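Local coordinates for type VI secretion system-associated protein TagF (Pseudomonas aeruginosa PAO1, PDB 2QNU) that is associated with the bacterial type VI secretion system, probably as an accessory factor, though its molecular role is not established, at residues Gln150-Ile153 against Leu157-Ser160. Numbering follows the deposited sequence.
Sequences QSLI and LLRS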
loop_
_atom_site.group_PDB
_atom_site.type_symbol
_atom_site.label_atom_id
_atom_site.label_comp_id
_atom_site.label_asym_id
_atom_site.label_seq_id
_atom_site.Cartn_x
_atom_site.Cartn_y
_atom_site.Cartn_z
ATOM N N GLN B 150 10.612 -1.616 10.333
ATOM C CA GLN B 150 10.665 -0.282 9.736
ATOM C C GLN B 150 11.057 0.770 10.784
ATOM O O GLN B 150 10.873 0.563 11.972
ATOM C CB GLN B 150 9.314 0.105 9.163
ATOM C CG GLN B 150 8.749 -0.848 8.083
ATOM C CD GLN B 150 7.410 -0.384 7.567
ATOM O OE1 GLN B 150 6.497 -0.125 8.354
ATOM N NE2 GLN B 150 7.274 -0.282 6.246
ATOM N N SER B 151 11.614 1.889 10.332
ATOM C CA SER B 151 11.957 3.030 11.208
ATOM C C SER B 151 11.715 4.366 10.457
ATOM O O SER B 151 10.825 4.434 9.604
ATOM C CB SER B 151 13.383 2.876 11.773
ATOM O OG SER B 151 14.315 2.529 10.765
ATOM N N LEU B 152 12.443 5.423 10.814
ATOM C CA LEU B 152 12.323 6.741 10.168
ATOM C C LEU B 152 13.674 7.425 10.014
ATOM O O LEU B 152 14.665 6.986 10.592
ATOM C CB LEU B 152 11.373 7.668 10.961
ATOM C CG LEU B 152 9.958 7.789 10.407
ATOM C CD1 LEU B 152 9.040 6.626 10.838
ATOM C CD2 LEU B 152 9.344 9.127 10.799
ATOM N N ILE B 153 13.703 8.477 9.198
ATOM C CA ILE B 153 14.731 9.519 9.283
ATOM C C ILE B 153 14.080 10.912 9.143
ATOM O O ILE B 153 12.872 11.092 9.398
ATOM C CB ILE B 153 15.878 9.375 8.238
ATOM C CG1 ILE B 153 16.752 8.119 8.467
ATOM C CG2 ILE B 153 16.820 10.567 8.369
ATOM C CD1 ILE B 153 16.179 6.799 7.997
ATOM N N LEU B 157 11.318 9.996 5.641
ATOM C CA LEU B 157 11.774 8.728 5.099
ATOM C C LEU B 157 11.207 7.576 5.918
ATOM O O LEU B 157 11.142 7.629 7.150
ATOM C CB LEU B 157 13.276 8.696 5.072
ATOM C CG LEU B 157 13.982 7.361 4.846
ATOM C CD1 LEU B 157 13.557 6.759 3.509
ATOM C CD2 LEU B 157 15.535 7.529 4.948
ATOM N N LEU B 158 10.767 6.538 5.227
ATOM C CA LEU B 158 10.432 5.275 5.863
ATOM C C LEU B 158 11.419 4.239 5.327
ATOM O O LEU B 158 11.359 3.913 4.147
ATOM C CB LEU B 158 8.999 4.896 5.500
ATOM C CG LEU B 158 8.311 3.730 6.209
ATOM C CD1 LEU B 158 8.115 3.986 7.712
ATOM C CD2 LEU B 158 6.992 3.461 5.529
ATOM N N ARG B 159 12.341 3.752 6.164
ATOM C CA ARG B 159 13.183 2.630 5.758
ATOM C C ARG B 159 12.555 1.302 6.209
ATOM O O ARG B 159 12.249 1.156 7.350
ATOM C CB ARG B 159 14.603 2.745 6.320
ATOM C CG ARG B 159 15.563 1.720 5.667
ATOM C CD ARG B 159 17.015 1.747 6.217
ATOM N NE ARG B 159 17.562 0.390 6.136
ATOM C CZ ARG B 159 18.182 -0.120 5.065
ATOM N NH1 ARG B 159 18.442 0.618 3.960
ATOM N NH2 ARG B 159 18.566 -1.386 5.106
ATOM N N SER B 160 12.366 0.351 5.307
ATOM C CA SER B 160 11.938 -0.995 5.670
ATOM C C SER B 160 13.092 -1.949 5.494
ATOM O O SER B 160 13.867 -1.860 4.542
ATOM C CB SER B 160 10.797 -1.492 4.780
ATOM O OG SER B 160 9.775 -0.506 4.636
#
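An irregular antiparallel pairing, with Q150 bridged to S160, lines segment 150-153 against the strand 158-160; the connection between them, residues 154 and 155 of which are not modelled, reverses the chain. Strand 158-160 also pairs antiparallel with a strand of the second subunit, so the short outlying strand carries that subunit's sheet onward and helps join the dimer. Backbone bonds are sparse: S151 N donates to R159 O over 3.1 Å, in the carbonyl plane, and a weak bond runs from I153 N to L157 O. The same two carbonyls also receive CA-H...O contacts, R159 O from Q150 CA at 3.2 Å and L157 O from L152 CA. The side chains of I153 and L157 run alongside each other, pointing the same way; CD1 of I153 and CD2 of L157 come closer than carbons normally pack, so their exact fit is doubtful. L157 also packs on Y198 of the second subunit. CG of L158 stands anti to the backbone N (chi1 -170°), and from there CD1 comes to 3.3 Å from S151 O, while CD2 lies near the amide of Q150. R159 instead leads its guanidinium away to a salt bridge with E161 and a hydrogen bond to A193 O of the second subunit. With CG anti to its carbonyl carbon (chi1 -58°), the extended chain of Q150 carries its amide to S160, where NE2 donates to OG at 3.0 Å, nearly straight at 165° and close to the amide plane.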